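Local coordinates for protein metallocarboxypeptidase (Trypanosoma cruzi, PDB 3DWC) that probably releases C-terminal amino acids other than proline from peptide chains, as a helical metallocarboxypeptidase of the M32 family with bound cobalt, at residues Y17-M22 and Q50-D55; M306-G309 and A313-E316; V340-S345 and R498-D503. One frame throughout, in Å; residues are numbered along the deposited sequence.

Interaction 1 of 3, residues Y17-M22 and Q50-D55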
loop_
_atom_site.group_PDB
_atom_site.type_symbol
_atom_site.label_atom_id
_atom_site.label_comp_id
_atom_site.label_asym_id
_atom_site.label_seq_id
_atom_site.Cartn_x
_atom_site.Cartn_y
_atom_site.Cartn_z
ATOM N N TYR B 17 -1.457 12.589 12.230
ATOM C CA TYR B 17 -2.063 12.497 10.887
ATOM C C TYR B 17 -1.100 11.787 9.931
ATOM O O TYR B 17 -1.502 10.881 9.192
ATOM C CB TYR B 17 -2.432 13.897 10.386
ATOM C CG TYR B 17 -3.175 13.959 9.080
ATOM C CD1 TYR B 17 -4.533 13.765 9.026
ATOM C CD2 TYR B 17 -2.503 14.216 7.885
ATOM C CE1 TYR B 17 -5.234 13.846 7.800
ATOM C CE2 TYR B 17 -3.176 14.256 6.669
ATOM C CZ TYR B 17 -4.543 14.094 6.632
ATOM O OH TYR B 17 -5.231 14.145 5.416
ATOM N N ARG B 18 0.180 12.107 10.013
ATOM C CA ARG B 18 1.151 11.469 9.140
ATOM C C ARG B 18 1.315 10.019 9.427
ATOM O O ARG B 18 1.441 9.204 8.505
ATOM C CB ARG B 18 2.536 12.114 9.256
ATOM C CG ARG B 18 2.650 13.561 8.835
ATOM C CD ARG B 18 1.800 13.913 7.637
ATOM N NE ARG B 18 1.912 15.358 7.345
ATOM C CZ ARG B 18 1.230 15.958 6.382
ATOM N NH1 ARG B 18 0.392 15.263 5.642
ATOM N NH2 ARG B 18 1.368 17.271 6.170
ATOM N N TYR B 19 1.334 9.675 10.708
ATOM C CA TYR B 19 1.443 8.275 11.079
ATOM C C TYR B 19 0.166 7.531 10.679
ATOM O O TYR B 19 0.218 6.374 10.257
ATOM C CB TYR B 19 1.669 8.136 12.569
ATOM C CG TYR B 19 2.933 8.762 13.147
ATOM C CD1 TYR B 19 4.151 8.687 12.495
ATOM C CD2 TYR B 19 2.921 9.336 14.424
ATOM C CE1 TYR B 19 5.358 9.221 13.084
ATOM C CE2 TYR B 19 4.100 9.849 15.016
ATOM C CZ TYR B 19 5.308 9.806 14.319
ATOM O OH TYR B 19 6.476 10.340 14.885
ATOM N N GLY B 20 -0.981 8.203 10.781
ATOM C CA GLY B 20 -2.279 7.617 10.412
ATOM C C GLY B 20 -2.374 7.324 8.935
ATOM O O GLY B 20 -2.932 6.301 8.528
ATOM N N HIS B 21 -1.784 8.202 8.124
ATOM C CA HIS B 21 -1.614 7.927 6.697
ATOM C C HIS B 21 -1.021 6.534 6.419
ATOM O O HIS B 21 -1.588 5.754 5.661
ATOM C CB HIS B 21 -0.770 9.000 6.085
ATOM C CG HIS B 21 -0.464 8.794 4.636
ATOM N ND1 HIS B 21 -1.111 9.492 3.626
ATOM C CD2 HIS B 21 0.485 8.039 4.030
ATOM C CE1 HIS B 21 -0.589 9.138 2.462
ATOM N NE2 HIS B 21 0.375 8.257 2.677
ATOM N N MET B 22 0.107 6.230 7.038
ATOM C CA MET B 22 0.711 4.880 6.953
ATOM C C MET B 22 -0.209 3.728 7.330
ATOM O O MET B 22 -0.307 2.736 6.616
ATOM C CB MET B 22 1.953 4.843 7.822
ATOM C CG MET B 22 3.070 5.800 7.331
ATOM S SD MET B 22 3.654 5.289 5.674
ATOM C CE MET B 22 4.876 6.484 5.294
ATOM N N GLN B 50 0.613 1.706 15.588
ATOM C CA GLN B 50 -0.508 2.003 16.488
ATOM C C GLN B 50 0.033 2.329 17.869
ATOM O O GLN B 50 -0.408 3.289 18.469
ATOM C CB GLN B 50 -1.526 0.839 16.585
ATOM C CG GLN B 50 -2.335 0.556 15.293
ATOM C CD GLN B 50 -3.076 -0.840 15.217
ATOM O OE1 GLN B 50 -2.997 -1.675 16.111
ATOM N NE2 GLN B 50 -3.778 -1.063 14.107
ATOM N N LEU B 51 0.988 1.536 18.364
ATOM C CA LEU B 51 1.621 1.782 19.673
ATOM C C LEU B 51 2.207 3.203 19.772
ATOM O O LEU B 51 1.948 3.946 20.735
ATOM C CB LEU B 51 2.698 0.743 19.940
ATOM C CG LEU B 51 3.175 0.450 21.355
ATOM C CD1 LEU B 51 4.332 -0.515 21.318
ATOM C CD2 LEU B 51 3.613 1.691 22.048
ATOM N N HIS B 52 2.963 3.595 18.755
ATOM C CA HIS B 52 3.635 4.888 18.756
ATOM C C HIS B 52 2.587 6.001 18.771
ATOM O O HIS B 52 2.662 6.934 19.563
ATOM C CB HIS B 52 4.584 5.005 17.561
ATOM C CG HIS B 52 5.376 6.279 17.536
ATOM N ND1 HIS B 52 6.192 6.665 18.570
ATOM C CD2 HIS B 52 5.435 7.273 16.617
ATOM C CE1 HIS B 52 6.728 7.840 18.288
ATOM N NE2 HIS B 52 6.284 8.230 17.106
ATOM N N MET B 53 1.567 5.876 17.930
ATOM C CA MET B 53 0.484 6.858 17.930
ATOM C C MET B 53 -0.142 6.942 19.312
ATOM O O MET B 53 -0.390 8.032 19.813
ATOM C CB MET B 53 -0.559 6.505 16.902
ATOM C CG MET B 53 -0.009 6.504 15.515
ATOM S SD MET B 53 -1.238 6.116 14.288
ATOM C CE MET B 53 -2.337 7.530 14.421
ATOM N N HIS B 54 -0.349 5.799 19.955
ATOM C CA HIS B 54 -0.892 5.780 21.307
ATOM C C HIS B 54 -0.018 6.485 22.359
ATOM O O HIS B 54 -0.547 7.240 23.192
ATOM C CB HIS B 54 -1.129 4.350 21.755
ATOM C CG HIS B 54 -1.625 4.245 23.162
ATOM N ND1 HIS B 54 -2.924 4.540 23.514
ATOM C CD2 HIS B 54 -0.999 3.871 24.302
ATOM C CE1 HIS B 54 -3.081 4.330 24.809
ATOM N NE2 HIS B 54 -1.926 3.932 25.311
ATOM N N ASP B 55 1.291 6.214 22.345
ATOM C CA ASP B 55 2.245 6.860 23.240
ATOM C C ASP B 55 2.347 8.362 22.986
ATOM O O ASP B 55 2.501 9.140 23.919
ATOM C CB ASP B 55 3.640 6.257 23.072
ATOM C CG ASP B 55 3.731 4.834 23.559
ATOM O OD1 ASP B 55 2.799 4.352 24.230
ATOM O OD2 ASP B 55 4.733 4.179 23.251
#
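Tyr19 and His52 meet between two antiparallel helices, 3-32 and 39-57, which form a helical hairpin near the start of the chain. Over these segments the axes come within 10.2 Å and run at 162° to each other. The tight part is the aromatic pair. The imidazole of His52 turns its edge to the phenol face of Tyr19 in an offset edge-to-face stack, with the planes at 68°. His52 CD2 lies over that face, 3.3 Å from Tyr19 CE2. The CG of His52 stands opposite its own backbone N (chi1 -177°), and this carries the ring across to the other helix.

The looser part is aliphatic. The chain of Met53 runs along the root of Tyr19, with Met53 CG 3.8 Å from Tyr19 CB. Met53 also touches Leu16 and Leu23 of helix 3-32. Gly20 presents backbone alone on this side. On helix 39-57, Gln50, Leu51 and Asp55 are exposed to solvent.

The hairpin also takes part in the dimer. The His52 ring stacks on His52 of the second subunit, and Tyr19 packs on Glu48 of that subunit. The aromatic pair therefore belongs both to the hairpin and to the subunit interface.

A bend at the thioether of Met53 folds its terminal methyl toward the opposite backbone, where Met53 CE lies 3.9 Å from Gly20 N.

Interaction 2 of 3, residues M306-G309 and A313-E316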
loop_
_atom_site.group_PDB
_atom_site.type_symbol
_atom_site.label_atom_id
_atom_site.label_comp_id
_atom_site.label_asym_id
_atom_site.label_seq_id
_atom_site.Cartn_x
_atom_site.Cartn_y
_atom_site.Cartn_z
ATOM N N MET B 306 -29.546 5.550 -1.650
ATOM C CA MET B 306 -30.992 5.392 -1.446
ATOM C C MET B 306 -31.783 6.537 -2.021
ATOM O O MET B 306 -32.777 6.326 -2.718
ATOM C CB MET B 306 -31.339 5.209 0.042
ATOM C CG MET B 306 -30.666 3.999 0.717
ATOM S SD MET B 306 -31.172 2.505 -0.128
ATOM C CE MET B 306 -30.687 1.190 0.993
ATOM N N GLN B 307 -31.333 7.748 -1.754
ATOM C CA GLN B 307 -32.067 8.925 -2.180
ATOM C C GLN B 307 -31.953 9.174 -3.672
ATOM O O GLN B 307 -32.916 9.635 -4.290
ATOM C CB GLN B 307 -31.663 10.158 -1.373
ATOM C CG GLN B 307 -32.007 10.093 0.122
ATOM C CD GLN B 307 -33.502 10.003 0.402
ATOM O OE1 GLN B 307 -33.921 9.347 1.346
ATOM N NE2 GLN B 307 -34.301 10.700 -0.375
ATOM N N ILE B 308 -30.803 8.872 -4.258
ATOM C CA ILE B 308 -30.619 8.996 -5.681
ATOM C C ILE B 308 -30.672 7.609 -6.335
ATOM O O ILE B 308 -31.511 7.338 -7.205
ATOM C CB ILE B 308 -29.280 9.693 -6.036
ATOM C CG1 ILE B 308 -29.256 11.104 -5.452
ATOM C CG2 ILE B 308 -29.053 9.684 -7.604
ATOM C CD1 ILE B 308 -27.926 11.807 -5.544
ATOM N N GLY B 309 -29.775 6.748 -5.900
ATOM C CA GLY B 309 -29.574 5.405 -6.507
ATOM C C GLY B 309 -30.763 4.491 -6.722
ATOM O O GLY B 309 -30.829 3.791 -7.738
ATOM N N ALA B 313 -36.506 8.116 -10.846
ATOM C CA ALA B 313 -35.784 9.020 -11.758
ATOM C C ALA B 313 -34.460 8.445 -12.208
ATOM O O ALA B 313 -34.091 8.544 -13.375
ATOM C CB ALA B 313 -35.574 10.429 -11.092
ATOM N N PHE B 314 -33.706 7.885 -11.275
ATOM C CA PHE B 314 -32.422 7.296 -11.615
ATOM C C PHE B 314 -32.577 6.055 -12.496
ATOM O O PHE B 314 -31.701 5.748 -13.311
ATOM C CB PHE B 314 -31.709 6.986 -10.341
ATOM C CG PHE B 314 -30.303 6.543 -10.508
ATOM C CD1 PHE B 314 -29.318 7.438 -10.746
ATOM C CD2 PHE B 314 -29.976 5.211 -10.361
ATOM C CE1 PHE B 314 -28.002 7.046 -10.821
ATOM C CE2 PHE B 314 -28.657 4.801 -10.479
ATOM C CZ PHE B 314 -27.673 5.748 -10.696
ATOM N N MET B 315 -33.683 5.327 -12.351
ATOM C CA MET B 315 -33.923 4.177 -13.226
ATOM C C MET B 315 -33.987 4.585 -14.691
ATOM O O MET B 315 -33.649 3.806 -15.588
ATOM C CB MET B 315 -35.208 3.432 -12.804
ATOM C CG MET B 315 -35.133 2.797 -11.401
ATOM S SD MET B 315 -33.672 1.758 -11.085
ATOM C CE MET B 315 -32.602 2.863 -10.201
ATOM N N GLU B 316 -34.489 5.796 -14.926
ATOM C CA GLU B 316 -34.601 6.343 -16.255
ATOM C C GLU B 316 -33.253 6.598 -16.887
ATOM O O GLU B 316 -33.052 6.341 -18.076
ATOM C CB GLU B 316 -35.377 7.640 -16.218
ATOM C CG GLU B 316 -36.770 7.467 -15.721
ATOM C CD GLU B 316 -37.605 8.737 -15.894
ATOM O OE1 GLU B 316 -37.379 9.469 -16.899
ATOM O OE2 GLU B 316 -38.441 8.992 -14.993
#
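Ile308 O is held by a hydrogen bond from the hydroxyl of Ser311, in the short connection between two helices, and is touched by Phe314 CB at 3.2 Å. The same hydroxyl accepts a hydrogen bond from Phe314 N, so one serine joins the end of the first helix to the start of the second. The arrangement is a tight turn between consecutive helices. The next carbonyl has two carbon contacts from the second helix: Gly309 O lies 3.1 Å from Phe314 CD2 and 3.2 Å from Met315 CE.

Phe314 is the main side chain of the contact. Its CG lies opposite its backbone N (chi1 -172°), which sends the ring back toward the first helix. Gly309 CA sits over one face of the ring in a CH-pi contact, 4.2 Å from the ring centroid and 23° off the ring normal. The methyl of Met315 lies in the ring plane, at the edge. Ile308 crosses the phenyl at a slant and touches it through its short branch, with Ile308 CG2 3.9 Å from Phe314 CD1.

The turn is buried among other helices. Ile450 of helix 443-451 covers both Ile308 and Phe314, and the ring of Phe219 from helix 209-222 meets Phe314. Ile308 also rests on Met434 of helix 421-441, while Met315 reaches helix 334-341.

Interaction 3 of 3, residues V340-S345 and R498-D503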
loop_
_atom_site.group_PDB
_atom_site.type_symbol
_atom_site.label_atom_id
_atom_site.label_comp_id
_atom_site.label_asym_id
_atom_site.label_seq_id
_atom_site.Cartn_x
_atom_site.Cartn_y
_atom_site.Cartn_z
ATOM N N VAL B 340 -37.339 -4.139 -9.638
ATOM C CA VAL B 340 -36.227 -4.949 -9.143
ATOM C C VAL B 340 -35.511 -4.242 -7.951
ATOM O O VAL B 340 -35.369 -4.802 -6.881
ATOM C CB VAL B 340 -35.211 -5.235 -10.299
ATOM C CG1 VAL B 340 -33.907 -5.893 -9.761
ATOM C CG2 VAL B 340 -35.872 -6.067 -11.412
ATOM N N ILE B 341 -35.081 -3.011 -8.144
ATOM C CA ILE B 341 -34.292 -2.280 -7.144
ATOM C C ILE B 341 -35.112 -1.892 -5.873
ATOM O O ILE B 341 -34.515 -1.752 -4.785
ATOM C CB ILE B 341 -33.598 -1.014 -7.812
ATOM C CG1 ILE B 341 -32.600 -1.382 -8.931
ATOM C CG2 ILE B 341 -32.855 -0.114 -6.849
ATOM C CD1 ILE B 341 -31.512 -2.192 -8.532
ATOM N N GLN B 342 -36.437 -1.712 -5.991
ATOM C CA GLN B 342 -37.296 -1.299 -4.844
ATOM C C GLN B 342 -38.098 -2.461 -4.281
ATOM O O GLN B 342 -39.032 -2.271 -3.521
ATOM C CB GLN B 342 -38.269 -0.188 -5.224
ATOM C CG GLN B 342 -37.572 1.155 -5.484
ATOM C CD GLN B 342 -38.529 2.278 -5.795
ATOM O OE1 GLN B 342 -39.746 2.139 -5.674
ATOM N NE2 GLN B 342 -37.977 3.429 -6.161
ATOM N N ARG B 343 -37.746 -3.674 -4.679
ATOM C CA ARG B 343 -38.502 -4.855 -4.241
ATOM C C ARG B 343 -38.396 -5.014 -2.733
ATOM O O ARG B 343 -37.324 -4.839 -2.181
ATOM C CB ARG B 343 -37.956 -6.116 -4.903
ATOM C CG ARG B 343 -38.914 -7.298 -4.738
ATOM C CD ARG B 343 -38.187 -8.596 -4.940
ATOM N NE ARG B 343 -38.513 -9.243 -6.204
ATOM C CZ ARG B 343 -37.709 -9.347 -7.267
ATOM N NH1 ARG B 343 -36.470 -8.803 -7.295
ATOM N NH2 ARG B 343 -38.166 -10.011 -8.325
ATOM N N VAL B 344 -39.523 -5.308 -2.097
ATOM C CA VAL B 344 -39.603 -5.464 -0.653
ATOM C C VAL B 344 -39.830 -6.931 -0.335
ATOM O O VAL B 344 -40.833 -7.520 -0.752
ATOM C CB VAL B 344 -40.694 -4.559 -0.027
ATOM C CG1 VAL B 344 -40.867 -4.877 1.440
ATOM C CG2 VAL B 344 -40.297 -3.082 -0.206
ATOM N N SER B 345 -38.875 -7.511 0.384
ATOM C CA SER B 345 -38.920 -8.926 0.752
ATOM C C SER B 345 -38.184 -9.169 2.062
ATOM O O SER B 345 -36.964 -9.270 2.086
ATOM C CB SER B 345 -38.293 -9.796 -0.329
ATOM O OG SER B 345 -38.703 -11.121 -0.075
ATOM N N ARG B 498 -43.845 7.373 0.885
ATOM C CA ARG B 498 -43.970 7.832 -0.473
ATOM C C ARG B 498 -43.416 6.882 -1.507
ATOM O O ARG B 498 -44.000 6.738 -2.580
ATOM C CB ARG B 498 -43.301 9.208 -0.661
ATOM C CG ARG B 498 -44.079 10.306 0.042
ATOM C CD ARG B 498 -43.340 11.644 0.131
ATOM N NE ARG B 498 -44.101 12.565 0.982
ATOM C CZ ARG B 498 -43.621 13.722 1.469
ATOM N NH1 ARG B 498 -42.394 14.118 1.210
ATOM N NH2 ARG B 498 -44.379 14.482 2.234
ATOM N N ARG B 499 -42.286 6.267 -1.190
ATOM C CA ARG B 499 -41.640 5.391 -2.111
ATOM C C ARG B 499 -42.341 4.026 -2.121
ATOM O O ARG B 499 -42.705 3.548 -3.189
ATOM C CB ARG B 499 -40.169 5.271 -1.775
ATOM C CG ARG B 499 -39.469 4.183 -2.573
ATOM C CD ARG B 499 -37.965 4.293 -2.466
ATOM N NE ARG B 499 -37.420 5.466 -3.138
ATOM C CZ ARG B 499 -36.139 5.811 -3.116
ATOM N NH1 ARG B 499 -35.714 6.886 -3.794
ATOM N NH2 ARG B 499 -35.281 5.059 -2.450
ATOM N N TYR B 500 -42.557 3.416 -0.944
ATOM C CA TYR B 500 -43.048 2.037 -0.901
ATOM C C TYR B 500 -44.562 1.861 -0.834
ATOM O O TYR B 500 -45.121 0.898 -1.370
ATOM C CB TYR B 500 -42.315 1.245 0.176
ATOM C CG TYR B 500 -40.845 1.124 -0.188
ATOM C CD1 TYR B 500 -40.417 0.196 -1.137
ATOM C CD2 TYR B 500 -39.902 1.995 0.342
ATOM C CE1 TYR B 500 -39.088 0.107 -1.489
ATOM C CE2 TYR B 500 -38.560 1.926 -0.023
ATOM C CZ TYR B 500 -38.172 0.998 -0.956
ATOM O OH TYR B 500 -36.861 0.905 -1.345
ATOM N N ARG B 501 -45.221 2.772 -0.143
ATOM C CA ARG B 501 -46.626 2.667 0.070
ATOM C C ARG B 501 -47.379 3.390 -1.051
ATOM O O ARG B 501 -48.430 2.924 -1.493
ATOM C CB ARG B 501 -46.962 3.225 1.450
ATOM C CG ARG B 501 -48.393 2.985 1.881
ATOM C CD ARG B 501 -49.134 4.261 1.943
ATOM N NE ARG B 501 -48.997 4.913 3.218
ATOM C CZ ARG B 501 -48.876 6.231 3.410
ATOM N NH1 ARG B 501 -48.774 7.114 2.421
ATOM N NH2 ARG B 501 -48.811 6.673 4.644
ATOM N N ASP B 502 -46.848 4.508 -1.532
ATOM C CA ASP B 502 -47.490 5.262 -2.625
ATOM C C ASP B 502 -46.790 5.102 -3.992
ATOM O O ASP B 502 -47.229 5.691 -4.985
ATOM C CB ASP B 502 -47.524 6.733 -2.231
ATOM C CG ASP B 502 -48.188 6.942 -0.887
ATOM O OD1 ASP B 502 -48.910 6.026 -0.533
ATOM O OD2 ASP B 502 -47.973 7.967 -0.176
ATOM N N ASP B 503 -45.704 4.338 -4.058
ATOM C CA ASP B 503 -45.039 4.073 -5.346
ATOM C C ASP B 503 -44.659 5.370 -6.094
ATOM O O ASP B 503 -44.728 5.427 -7.337
ATOM C CB ASP B 503 -45.959 3.213 -6.230
ATOM C CG ASP B 503 -45.231 2.595 -7.426
ATOM O OD1 ASP B 503 -44.060 2.184 -7.266
ATOM O OD2 ASP B 503 -45.836 2.504 -8.522
HETATM O O HOH W 1 -35.051 -1.446 -1.634
HETATM O O HOH W 2 -41.763 4.295 -5.818
#
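This is a buried, water-bridged packing contact between Gln342 and Val344, just past helix 334-341, and Arg499 and Tyr500, near the end of helix 490-501. It brings the chain's last helix against a segment more than 150 residues earlier. No direct hydrogen bond crosses between the two segments.

Gln342 and Tyr500 carry most of the contact. Gln342 O meets the phenol ring of Tyr500 at the edge, near its plane, 3.1 Å from Tyr500 CE1. One branch of Val344 presses on the same flank, with Val344 CG2 3.4 Å from Tyr500 CD1. That branch points away from the valine carbonyl carbon, toward the ring.

Gln342 is extended beyond CG (chi2 -177°) and crosses the Arg499 side chain at about a right angle. Its amide plane is turned only 21° from the guanidinium plane. Gln342 OE1 lies 3.7 Å from Arg499 CG.

Water 1 donates to both Ile341 O and Tyr500 OH, and is 3.0 Å from Tyr500 OH. Water 2 lies between Gln342 OE1 and Arg499 O, 2.9 Å from Arg499 O. Water 2 has too many possible acceptors for its two protons, so the two bonds need not both form at once.

The polar ends find their main partners nearby. Glu355 takes a salt bridge from Arg499 and a hydrogen bond from Tyr500 OH. Gln342 NE2 and Arg499 NE both bond to the terminal carboxylate of Gly505. The arrangement is that of a C-terminal helix and tail docked onto the body of the mainly helical M32 fold.

Overall arrangement
Interaction 1 comes first along the chain, in the N-terminal hairpin of helices 3-32 and 39-57. Interactions 2 and 3 follow in that order, on the opposite side of the chain's centre. The centre of interaction 1 is about 40 Å from that of interaction 2 and about 45 Å from that of interaction 3. Interactions 2 and 3 are neighbours, with centres about 12 Å apart. Arg499 NH2 probably donates a hydrogen bond to Met306 O at 2.8 Å, tying the last helix to helix 294-309. That helix also carries the cobalt ligand Glu298. Interaction 1 also faces the second subunit, whereas no other protein chain of the assembly touches the segments of interactions 2 and 3.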